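Local coordinates for uncharacterized protein (PDB 4ECO) that is of unknown function but, as a leucine-rich repeat protein, probably binds other proteins through its curved solenoid, at residues E27-Y32 / L77-V83; F541-R547 / Q570-N576; E274-V280 / K306-I312; F396-S400 / T455-L459. All blocks are in the same frame, centred on the assembly; numbering follows the deposited sequence. Where two conformers were deposited one is given.

Contact 1 (E27-Y32 / L77-V83)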
# COMPACT_ATOMS: atom_id res chain seq x y z
N GLU A 27 2.82 -41.07 -19.58
CA GLU A 27 3.31 -39.71 -19.31
C GLU A 27 3.17 -39.31 -17.85
O GLU A 27 4.11 -38.75 -17.30
CB GLU A 27 2.62 -38.66 -20.19
CG GLU A 27 3.14 -38.62 -21.62
CD GLU A 27 4.64 -38.43 -21.81
OE1 GLU A 27 5.24 -37.63 -21.06
OE2 GLU A 27 5.21 -39.10 -22.70
N TYR A 28 2.04 -39.64 -17.22
CA TYR A 28 1.84 -39.27 -15.82
C TYR A 28 2.90 -39.98 -14.92
O TYR A 28 3.39 -39.37 -13.98
CB TYR A 28 0.40 -39.56 -15.37
CG TYR A 28 0.10 -41.01 -15.08
CD1 TYR A 28 -0.20 -41.90 -16.11
CD2 TYR A 28 0.08 -41.49 -13.77
CE1 TYR A 28 -0.48 -43.24 -15.84
CE2 TYR A 28 -0.22 -42.82 -13.50
CZ TYR A 28 -0.49 -43.70 -14.53
OH TYR A 28 -0.78 -45.01 -14.26
N ILE A 29 3.31 -41.21 -15.29
CA ILE A 29 4.38 -41.94 -14.59
C ILE A 29 5.74 -41.20 -14.82
O ILE A 29 6.50 -40.99 -13.87
CB ILE A 29 4.40 -43.43 -15.06
CG1 ILE A 29 3.09 -44.19 -14.67
CG2 ILE A 29 5.67 -44.18 -14.61
CD1 ILE A 29 2.84 -44.52 -13.12
N LYS A 30 6.02 -40.79 -16.08
CA LYS A 30 7.25 -40.07 -16.44
C LYS A 30 7.38 -38.77 -15.59
O LYS A 30 8.49 -38.43 -15.15
CB LYS A 30 7.29 -39.77 -17.95
CG LYS A 30 7.47 -41.05 -18.81
CD LYS A 30 7.07 -40.92 -20.31
CE LYS A 30 8.10 -40.28 -21.23
NZ LYS A 30 7.94 -38.80 -21.39
N ASP A 31 6.21 -38.11 -15.30
CA ASP A 31 6.09 -36.90 -14.49
C ASP A 31 6.52 -37.12 -13.07
O ASP A 31 7.08 -36.23 -12.45
CB ASP A 31 4.63 -36.40 -14.46
CG ASP A 31 4.13 -35.59 -15.64
OD1 ASP A 31 4.88 -35.49 -16.66
OD2 ASP A 31 3.00 -35.07 -15.57
N TYR A 32 6.16 -38.29 -12.53
CA TYR A 32 6.45 -38.70 -11.16
C TYR A 32 7.94 -39.02 -11.01
O TYR A 32 8.53 -38.72 -9.97
CB TYR A 32 5.58 -39.89 -10.77
CG TYR A 32 4.07 -39.68 -10.79
CD1 TYR A 32 3.52 -38.39 -10.84
CD2 TYR A 32 3.20 -40.75 -10.69
CE1 TYR A 32 2.15 -38.20 -10.90
CE2 TYR A 32 1.82 -40.57 -10.69
CZ TYR A 32 1.30 -39.29 -10.79
OH TYR A 32 -0.07 -39.15 -10.76
N LEU A 77 -2.68 -32.40 -9.46
CA LEU A 77 -2.77 -33.25 -10.64
C LEU A 77 -4.07 -32.99 -11.40
O LEU A 77 -4.94 -32.26 -10.92
CB LEU A 77 -2.68 -34.75 -10.26
CG LEU A 77 -1.63 -35.19 -9.27
CD1 LEU A 77 -1.77 -36.63 -9.00
CD2 LEU A 77 -0.19 -34.85 -9.75
N ASN A 78 -4.20 -33.57 -12.58
CA ASN A 78 -5.45 -33.52 -13.32
C ASN A 78 -6.06 -34.94 -13.31
O ASN A 78 -5.49 -35.86 -12.69
CB ASN A 78 -5.26 -32.97 -14.74
CG ASN A 78 -4.37 -33.74 -15.67
OD1 ASN A 78 -4.26 -34.96 -15.62
ND2 ASN A 78 -3.79 -33.03 -16.61
N SER A 79 -7.20 -35.13 -14.01
CA SER A 79 -7.92 -36.40 -14.07
C SER A 79 -7.07 -37.54 -14.68
O SER A 79 -7.33 -38.71 -14.40
CB SER A 79 -9.20 -36.24 -14.87
OG SER A 79 -8.89 -35.72 -16.15
N ASN A 80 -6.05 -37.19 -15.47
CA ASN A 80 -5.18 -38.18 -16.09
C ASN A 80 -3.92 -38.43 -15.25
O ASN A 80 -3.08 -39.24 -15.65
CB ASN A 80 -4.81 -37.76 -17.50
CG ASN A 80 -6.00 -37.72 -18.42
OD1 ASN A 80 -6.36 -36.66 -18.93
ND2 ASN A 80 -6.68 -38.86 -18.61
N GLY A 81 -3.86 -37.79 -14.07
CA GLY A 81 -2.75 -37.92 -13.12
C GLY A 81 -1.51 -37.14 -13.49
O GLY A 81 -0.43 -37.42 -12.94
N ARG A 82 -1.63 -36.16 -14.41
CA ARG A 82 -0.47 -35.35 -14.80
C ARG A 82 -0.39 -34.14 -13.89
O ARG A 82 -1.42 -33.63 -13.43
CB ARG A 82 -0.49 -34.98 -16.28
CG ARG A 82 -0.05 -36.18 -17.10
CD ARG A 82 0.53 -35.83 -18.44
NE ARG A 82 1.87 -35.26 -18.35
CZ ARG A 82 2.60 -34.92 -19.40
NH1 ARG A 82 2.13 -35.08 -20.63
NH2 ARG A 82 3.81 -34.41 -19.23
N VAL A 83 0.87 -33.72 -13.58
CA VAL A 83 1.21 -32.62 -12.67
C VAL A 83 0.80 -31.30 -13.33
O VAL A 83 1.31 -31.00 -14.40
CB VAL A 83 2.71 -32.61 -12.27
CG1 VAL A 83 3.01 -31.43 -11.35
CG2 VAL A 83 3.11 -33.92 -11.60
O HOH W 1 2.74 -32.43 -16.02
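Asp31, on helix 27-41, receives Arg82 from the β-hairpin that joins strands 75-77 and 83-87, and so ties the first helix of the chain to the beginning of the leucine-rich repeat fold. The charged contacts are centred on this pair. Arg82 approaches side-on: NE lies 3.0 Å from Asp31 OD2, nearly straight at 173° and in the guanidinium plane, while NH2 lies 3.0 Å from Asp31 OD1 on its syn lone pair. A bend in the arginine chain (chi3 74°) swings the guanidinium back to the helix. Glu27 runs alongside, its CB over one guanidinium face; its carboxylate makes just a long charge pair with Arg82, its OE1 being hydrogen-bonded to Lys30 and Gln103.

Uncharged hydrogen bonds form a second set. Val83 N donates to Asp31 OD2 at 3.2 Å, reaching it from the face opposite Arg82 NE. A water donates both to Asp31 OD2 and to Val83 O, and Tyr32 OH gives a weak bond, 2.8 Å long, to Gly81 O. The type I turn of the hairpin is held from within, Asn78 OD1 accepting from Asn80 N in an Asx turn and from Arg82 N.

Van der Waals contacts are lighter. Tyr28 CB rests on the carbonyl oxygens of Asn80 and Gly81, and its ring leads away. The apolar share falls to Tyr32, whose ring edge meets Val83 CG2 and, 4.2 Å from CE1, Leu77 CD2.

Contact 2 (F541-R547 / Q570-N576)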
# COMPACT_ATOMS: atom_id res chain seq x y z
N PHE A 541 -14.81 18.18 19.12
CA PHE A 541 -13.96 19.37 19.13
C PHE A 541 -12.73 19.15 20.01
O PHE A 541 -12.87 18.74 21.17
CB PHE A 541 -14.77 20.59 19.65
CG PHE A 541 -14.17 21.92 19.32
CD1 PHE A 541 -13.19 22.48 20.13
CD2 PHE A 541 -14.57 22.62 18.18
CE1 PHE A 541 -12.61 23.72 19.81
CE2 PHE A 541 -13.99 23.86 17.86
CZ PHE A 541 -13.03 24.41 18.68
N GLY A 542 -11.56 19.43 19.46
CA GLY A 542 -10.28 19.30 20.14
C GLY A 542 -9.53 20.61 20.15
O GLY A 542 -9.37 21.25 19.10
N ILE A 543 -9.10 21.05 21.35
CA ILE A 543 -8.37 22.30 21.52
C ILE A 543 -7.37 22.11 22.68
O ILE A 543 -7.07 23.05 23.42
CB ILE A 543 -9.34 23.54 21.67
CG1 ILE A 543 -8.64 24.90 21.42
CG2 ILE A 543 -10.28 23.52 22.91
CD1 ILE A 543 -9.09 25.55 20.23
N ARG A 544 -6.83 20.89 22.80
CA ARG A 544 -5.82 20.53 23.79
C ARG A 544 -4.49 21.26 23.56
O ARG A 544 -4.21 21.68 22.43
CB ARG A 544 -5.57 19.02 23.75
CG ARG A 544 -6.47 18.16 24.63
CD ARG A 544 -5.98 16.71 24.70
NE ARG A 544 -4.55 16.64 25.02
CZ ARG A 544 -4.04 16.56 26.24
NH1 ARG A 544 -4.83 16.49 27.30
NH2 ARG A 544 -2.73 16.55 26.41
N ASN A 545 -3.68 21.37 24.64
CA ASN A 545 -2.31 21.91 24.70
C ASN A 545 -2.07 23.18 23.84
O ASN A 545 -1.17 23.21 22.99
CB ASN A 545 -1.28 20.84 24.28
CG ASN A 545 -1.24 19.63 25.17
OD1 ASN A 545 -2.10 18.76 25.12
ND2 ASN A 545 -0.22 19.54 26.00
N GLN A 546 -2.81 24.26 24.10
CA GLN A 546 -2.58 25.52 23.38
C GLN A 546 -1.37 26.25 24.00
O GLN A 546 -1.34 26.51 25.20
CB GLN A 546 -3.82 26.44 23.38
CG GLN A 546 -5.05 25.83 22.74
CD GLN A 546 -4.83 25.43 21.31
OE1 GLN A 546 -4.71 26.27 20.43
NE2 GLN A 546 -4.83 24.14 21.06
N ARG A 547 -0.35 26.51 23.18
CA ARG A 547 0.91 27.14 23.62
C ARG A 547 1.42 28.21 22.65
O ARG A 547 1.18 28.10 21.44
CB ARG A 547 2.03 26.09 23.78
CG ARG A 547 1.80 24.96 24.78
CD ARG A 547 1.81 25.36 26.25
NE ARG A 547 1.51 24.18 27.06
CZ ARG A 547 0.28 23.74 27.30
NH1 ARG A 547 -0.77 24.43 26.86
NH2 ARG A 547 0.09 22.64 28.01
N GLN A 570 -18.18 14.92 22.29
CA GLN A 570 -16.82 14.83 22.78
C GLN A 570 -16.11 16.19 22.69
O GLN A 570 -15.98 16.76 21.60
CB GLN A 570 -16.04 13.75 22.00
CG GLN A 570 -14.59 13.57 22.46
CD GLN A 570 -13.90 12.33 21.94
OE1 GLN A 570 -12.69 12.20 22.06
NE2 GLN A 570 -14.64 11.40 21.35
N LEU A 571 -15.60 16.67 23.84
CA LEU A 571 -14.84 17.90 23.94
C LEU A 571 -13.53 17.65 24.64
O LEU A 571 -13.51 17.23 25.79
CB LEU A 571 -15.61 19.02 24.67
CG LEU A 571 -14.80 20.29 24.98
CD1 LEU A 571 -14.37 21.03 23.70
CD2 LEU A 571 -15.57 21.20 25.90
N GLN A 572 -12.43 17.97 23.95
CA GLN A 572 -11.09 17.84 24.48
C GLN A 572 -10.50 19.22 24.66
O GLN A 572 -10.22 19.88 23.67
CB GLN A 572 -10.22 16.99 23.56
CG GLN A 572 -10.71 15.57 23.35
CD GLN A 572 -9.73 14.80 22.51
OE1 GLN A 572 -8.73 15.33 22.01
NE2 GLN A 572 -9.99 13.51 22.32
N ILE A 573 -10.35 19.67 25.92
CA ILE A 573 -9.82 21.00 26.25
C ILE A 573 -8.72 20.88 27.33
O ILE A 573 -8.33 21.87 27.95
CB ILE A 573 -11.01 21.93 26.68
CG1 ILE A 573 -10.63 23.42 26.60
CG2 ILE A 573 -11.69 21.51 28.00
CD1 ILE A 573 -11.82 24.38 26.52
N GLY A 574 -8.19 19.68 27.51
CA GLY A 574 -7.14 19.42 28.48
C GLY A 574 -5.81 20.08 28.18
O GLY A 574 -5.54 20.47 27.04
N SER A 575 -4.97 20.21 29.23
CA SER A 575 -3.61 20.77 29.22
C SER A 575 -3.63 22.20 28.68
O SER A 575 -2.91 22.55 27.74
CB SER A 575 -2.65 19.87 28.45
OG SER A 575 -1.30 20.18 28.75
N ASN A 576 -4.48 23.03 29.27
CA ASN A 576 -4.60 24.45 28.96
C ASN A 576 -4.57 25.21 30.29
O ASN A 576 -4.02 24.68 31.27
CB ASN A 576 -5.89 24.75 28.14
CG ASN A 576 -5.83 24.34 26.69
OD1 ASN A 576 -5.03 24.84 25.91
ND2 ASN A 576 -6.73 23.48 26.27
O HOH W 2 -3.41 26.65 26.94
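Asn576 reaches across to Ile543 at the asparagine ladder of two successive leucine-rich repeats, where parallel strands 540-542 and 570-572 run out into their loops. Its ND2 spends both hydrogens on carbonyls: one goes to Ile543 O of the preceding repeat, 2.9 Å away, the other to Ile573 O of its own. Its OD1 accepts from Gln546 N at 2.9 Å and from a water shared with Gln546 O. Gln546 holds the same ladder position one repeat earlier, and its NE2 binds Leu520 O. Upstream, strand pairing satisfies Phe541 N with Gln570 O, Gln572 N with Phe541 O and Ile543 N with Gln572 O; beyond it Asn545 N donates to Gly574 O. Inside, Ile543 CG2 lies alongside Ile573 CG1 at 3.7 Å, and Phe541 alongside Leu571.

Arg547 folds back at chi2 (-70°), bringing NH1 and NH2 end-on to Ser575 O. A leucine here would probably leave Ser575 O without its two guanidinium donors and Gln546 O with one donor fewer. Ser575 OG bonds chiefly to Asp596, with a weak bond from Arg547 NH2. Arg547 NH1 also donates to Gln546 O, 2.7 Å away and above the carbonyl plane.

Contact 3 (E274-V280 / K306-I312)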
# COMPACT_ATOMS: atom_id res chain seq x y z
N GLU A 274 3.81 -12.61 -23.30
CA GLU A 274 2.52 -12.20 -22.74
C GLU A 274 2.51 -11.92 -21.23
O GLU A 274 1.42 -11.91 -20.64
CB GLU A 274 1.48 -13.31 -23.05
CG GLU A 274 1.13 -13.48 -24.52
CD GLU A 274 0.36 -12.35 -25.17
OE1 GLU A 274 -0.29 -11.57 -24.44
OE2 GLU A 274 0.37 -12.28 -26.42
N MSE A 275 3.67 -11.62 -20.61
CA MSE A 275 3.74 -11.34 -19.16
C MSE A 275 2.92 -10.08 -18.82
O MSE A 275 3.04 -9.08 -19.53
CB MSE A 275 5.20 -11.19 -18.70
CG MSE A 275 5.36 -10.89 -17.21
SE MSE A 275 7.22 -10.84 -16.67
CE MSE A 275 7.86 -9.44 -17.79
N GLN A 276 2.07 -10.15 -17.78
CA GLN A 276 1.18 -9.06 -17.34
C GLN A 276 1.58 -8.54 -15.97
O GLN A 276 1.70 -7.33 -15.79
CB GLN A 276 -0.30 -9.50 -17.32
CG GLN A 276 -0.82 -9.95 -18.68
CD GLN A 276 -2.28 -10.29 -18.72
OE1 GLN A 276 -2.80 -11.02 -17.89
NE2 GLN A 276 -2.94 -9.85 -19.77
N LEU A 277 1.80 -9.45 -15.01
CA LEU A 277 2.25 -9.08 -13.66
C LEU A 277 3.75 -9.39 -13.52
O LEU A 277 4.21 -10.48 -13.90
CB LEU A 277 1.41 -9.82 -12.58
CG LEU A 277 1.73 -9.57 -11.09
CD1 LEU A 277 0.49 -9.80 -10.23
CD2 LEU A 277 2.91 -10.45 -10.59
N ILE A 278 4.51 -8.44 -12.96
CA ILE A 278 5.92 -8.65 -12.71
C ILE A 278 6.23 -8.13 -11.30
O ILE A 278 6.06 -6.95 -11.02
CB ILE A 278 6.89 -8.07 -13.78
CG1 ILE A 278 8.35 -8.43 -13.42
CG2 ILE A 278 6.68 -6.57 -14.04
CD1 ILE A 278 9.36 -8.21 -14.45
N ASN A 279 6.67 -9.03 -10.42
CA ASN A 279 7.07 -8.66 -9.07
C ASN A 279 8.58 -8.85 -8.97
O ASN A 279 9.08 -9.97 -9.01
CB ASN A 279 6.29 -9.50 -8.04
CG ASN A 279 6.41 -9.02 -6.61
OD1 ASN A 279 7.46 -8.56 -6.16
ND2 ASN A 279 5.32 -9.12 -5.88
N VAL A 280 9.31 -7.74 -8.90
CA VAL A 280 10.78 -7.76 -8.82
C VAL A 280 11.21 -6.95 -7.59
O VAL A 280 12.27 -6.31 -7.58
CB VAL A 280 11.49 -7.29 -10.13
CG1 VAL A 280 11.43 -8.38 -11.21
CG2 VAL A 280 10.92 -5.96 -10.65
N LYS A 306 2.50 -5.34 -22.96
CA LYS A 306 1.59 -6.31 -22.32
C LYS A 306 1.51 -6.16 -20.80
O LYS A 306 0.46 -6.49 -20.24
CB LYS A 306 2.00 -7.76 -22.66
CG LYS A 306 1.97 -8.13 -24.15
CD LYS A 306 0.56 -8.21 -24.73
CE LYS A 306 0.56 -8.55 -26.20
NZ LYS A 306 -0.82 -8.58 -26.77
N ILE A 307 2.59 -5.72 -20.12
CA ILE A 307 2.69 -5.60 -18.66
C ILE A 307 1.58 -4.68 -18.13
O ILE A 307 1.31 -3.62 -18.71
CB ILE A 307 4.10 -5.11 -18.25
CG1 ILE A 307 5.16 -6.20 -18.61
CG2 ILE A 307 4.17 -4.77 -16.76
CD1 ILE A 307 6.61 -5.78 -18.69
N GLN A 308 0.91 -5.12 -17.07
CA GLN A 308 -0.23 -4.43 -16.45
C GLN A 308 0.05 -4.06 -14.99
O GLN A 308 -0.54 -3.09 -14.51
CB GLN A 308 -1.49 -5.32 -16.52
CG GLN A 308 -2.04 -5.48 -17.94
CD GLN A 308 -3.22 -6.42 -18.09
OE1 GLN A 308 -3.44 -7.33 -17.30
NE2 GLN A 308 -3.95 -6.27 -19.19
N ILE A 309 0.88 -4.86 -14.28
CA ILE A 309 1.21 -4.67 -12.85
C ILE A 309 2.71 -4.75 -12.65
O ILE A 309 3.32 -5.70 -13.09
CB ILE A 309 0.47 -5.71 -11.95
CG1 ILE A 309 -1.04 -5.80 -12.29
CG2 ILE A 309 0.70 -5.42 -10.45
CD1 ILE A 309 -1.71 -7.07 -11.87
N ILE A 310 3.28 -3.76 -11.95
CA ILE A 310 4.70 -3.72 -11.60
C ILE A 310 4.84 -3.54 -10.08
O ILE A 310 4.40 -2.54 -9.52
CB ILE A 310 5.48 -2.60 -12.37
CG1 ILE A 310 5.41 -2.79 -13.91
CG2 ILE A 310 6.94 -2.56 -11.89
CD1 ILE A 310 6.07 -1.72 -14.77
N TYR A 311 5.46 -4.52 -9.42
CA TYR A 311 5.81 -4.43 -8.01
C TYR A 311 7.33 -4.25 -8.00
O TYR A 311 8.04 -5.21 -8.33
CB TYR A 311 5.33 -5.65 -7.17
CG TYR A 311 3.84 -5.85 -7.08
CD1 TYR A 311 3.03 -4.95 -6.38
CD2 TYR A 311 3.23 -6.98 -7.63
CE1 TYR A 311 1.65 -5.14 -6.28
CE2 TYR A 311 1.86 -7.20 -7.50
CZ TYR A 311 1.07 -6.28 -6.83
OH TYR A 311 -0.28 -6.49 -6.68
N ILE A 312 7.82 -3.02 -7.75
CA ILE A 312 9.27 -2.80 -7.83
C ILE A 312 9.77 -2.05 -6.55
O ILE A 312 10.87 -1.47 -6.55
CB ILE A 312 9.66 -2.09 -9.17
CG1 ILE A 312 11.17 -2.15 -9.45
CG2 ILE A 312 9.06 -0.68 -9.33
CD1 ILE A 312 11.57 -2.25 -10.90
O HOH W 3 -1.25 -8.47 -21.57
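Glu274 crosses the aliphatic end of Lys306, its OE1 3.5 Å from Lys306 CD; the charges themselves form a long salt bridge. Selenomethionine Met275 lies beside Ile307, CE to CD1, and also touches Leu298. Gln276 runs extended beyond CG, and its amide stacks on that of Gln308 with the planes 24° apart. Gln276 OE1 takes Arg142, while NE2 donates to a water that in turn donates to Lys306 O. Replacing this glutamine by an alanine would probably leave Arg142 without that acceptor and uncover the amide of Gln308. Gln276 O accepts twice, from Gln308 N at 2.7 Å and Ile309 N at 3.0 Å.

Here the parallel strands 277-279 and 309-311 of adjacent leucine-rich repeats begin, linked through helix 288-300. Leu277 CD1 touches both Ile309 CD1 and the edge of the Tyr311 ring at CE2. Ile278 points instead to the helix side: CG2 packs on Ile310 CG1, N donates to Ile309 O, and O accepts from Tyr311 N. Asn279, whose chi1 of -168° carries CG away from its own N, lays its amide obliquely across Tyr311, ND2 3.5 Å from CD2. Tyr311 OH bonds Arg142 O. Val280 N donates to Tyr311 O at 2.9 Å, and its CG2 meets Ile312 CD1 at 3.8 Å.

Contact 4 (F396-S400 / T455-L459)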
# COMPACT_ATOMS: atom_id res chain seq x y z
N PHE A 396 -4.76 15.92 -11.72
CA PHE A 396 -6.11 15.46 -11.39
C PHE A 396 -7.14 16.44 -11.90
O PHE A 396 -6.77 17.47 -12.47
CB PHE A 396 -6.26 15.27 -9.86
CG PHE A 396 -5.08 14.62 -9.19
CD1 PHE A 396 -4.89 13.24 -9.26
CD2 PHE A 396 -4.14 15.39 -8.51
CE1 PHE A 396 -3.79 12.64 -8.65
CE2 PHE A 396 -3.03 14.79 -7.90
CZ PHE A 396 -2.86 13.41 -7.97
N ASP A 397 -8.44 16.10 -11.74
CA ASP A 397 -9.53 16.98 -12.14
C ASP A 397 -10.67 16.86 -11.16
O ASP A 397 -11.24 15.78 -11.00
CB ASP A 397 -10.01 16.68 -13.58
CG ASP A 397 -10.81 17.80 -14.24
OD1 ASP A 397 -11.21 18.76 -13.53
OD2 ASP A 397 -11.00 17.74 -15.47
N ALA A 398 -11.01 17.97 -10.51
CA ALA A 398 -12.13 18.03 -9.57
C ALA A 398 -13.43 17.73 -10.30
O ALA A 398 -14.35 17.14 -9.72
CB ALA A 398 -12.18 19.39 -8.90
N LYS A 399 -13.48 18.06 -11.61
CA LYS A 399 -14.64 17.89 -12.48
C LYS A 399 -14.86 16.40 -12.86
O LYS A 399 -15.94 16.09 -13.38
CB LYS A 399 -14.53 18.75 -13.75
CG LYS A 399 -14.19 20.24 -13.56
CD LYS A 399 -15.20 21.08 -12.78
CE LYS A 399 -14.72 22.50 -12.52
NZ LYS A 399 -13.63 22.56 -11.50
N SER A 400 -13.90 15.49 -12.61
CA SER A 400 -14.09 14.07 -12.94
C SER A 400 -15.24 13.47 -12.12
O SER A 400 -15.39 13.77 -10.94
CB SER A 400 -12.81 13.28 -12.70
OG SER A 400 -13.02 11.89 -12.96
N THR A 455 -11.78 25.11 -6.75
CA THR A 455 -11.92 24.25 -7.94
C THR A 455 -13.06 23.22 -7.78
O THR A 455 -13.40 22.54 -8.75
CB THR A 455 -10.62 23.53 -8.24
OG1 THR A 455 -10.22 22.83 -7.06
CG2 THR A 455 -9.55 24.49 -8.70
N GLY A 456 -13.63 23.15 -6.57
CA GLY A 456 -14.74 22.27 -6.24
C GLY A 456 -14.36 20.82 -6.05
O GLY A 456 -15.04 19.93 -6.57
N SER A 457 -13.28 20.57 -5.30
CA SER A 457 -12.86 19.20 -5.00
C SER A 457 -13.89 18.60 -4.05
O SER A 457 -14.36 19.32 -3.15
CB SER A 457 -11.44 19.17 -4.43
OG SER A 457 -10.53 19.77 -5.34
N PRO A 458 -14.36 17.35 -4.28
CA PRO A 458 -15.42 16.80 -3.43
C PRO A 458 -14.87 16.30 -2.09
O PRO A 458 -15.16 15.18 -1.66
CB PRO A 458 -15.99 15.67 -4.29
CG PRO A 458 -14.87 15.23 -5.14
CD PRO A 458 -13.96 16.40 -5.35
N LEU A 459 -14.11 17.15 -1.42
CA LEU A 459 -13.46 16.83 -0.15
C LEU A 459 -14.42 16.78 1.04
O LEU A 459 -15.06 17.78 1.37
CB LEU A 459 -12.34 17.83 0.15
CG LEU A 459 -11.14 17.77 -0.76
CD1 LEU A 459 -10.32 19.01 -0.63
CD2 LEU A 459 -10.33 16.51 -0.52
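Lys399 bends over the turn of its own loop to give its ammonium to Thr455, just past the C-terminal end of helix 451-454. Its CB starts off facing away from 455-459. Both CB and CG pass the Asp397 carboxylate, CG 3.3 Å from OD1, the same oxygen that accepts from Lys399 N in an Asx turn. A bend at chi2 (-63°) then turns CD back toward the helix end. CE comes within 4.0 Å of Thr455 O, and a last bend at chi4 (-72°) brings NZ to 2.8 Å from that oxygen, tilted 18° from the carbonyl plane. The positive charge thus sits where a helix ends, a place where it would probably be favoured by the helix dipole.

Next to this bond Ala398 does the packing: its CB faces the opposite backbone, 3.4 Å from Thr455 O and 3.7 Å from Gly456 O, with Ser457 OG at 3.9 Å. Gly456, with positive phi, completes the Schellman motif that ends the helix, and Pro458 centres an inverse gamma turn just after it. The hydroxyls beside Ala398 bond elsewhere: Thr455 OG1 to Glu451 O, Ser457 OG to Leu452 O and Ile433 N.

Both loops precede strands of the repeat array. The loop at 396-400 leads into strand 404-408, whereas the one at 455-459 runs from helix 451-454 to strand 461-463; the loop before strand 435-439 lies between them, meeting Ala398 through Lys431 and Ser457 through Ile433.

From the N terminus the four contacts follow one another in series, and none nests within or crosses another. Contact 1 closes an excursion of 44 intervening residues, setting the first helix on the hairpin of strands 75-77 and 83-87. Contact 3, its centre about 30 Å away, closes a shorter loop containing helix 288-300 and pairs neighbouring strands. Contact 4 spans the widest stretch of sequence, 54 intervening residues, linking loops on the way to strands 404-408 and 461-463 with strand 435-439 between. Contact 2 closes the shortest loop, 22 intervening residues without helix or strand, again pairing adjacent repeats. Contacts 1 and 2 lie on opposite sides of the chain's centre, their centres about 70 Å apart.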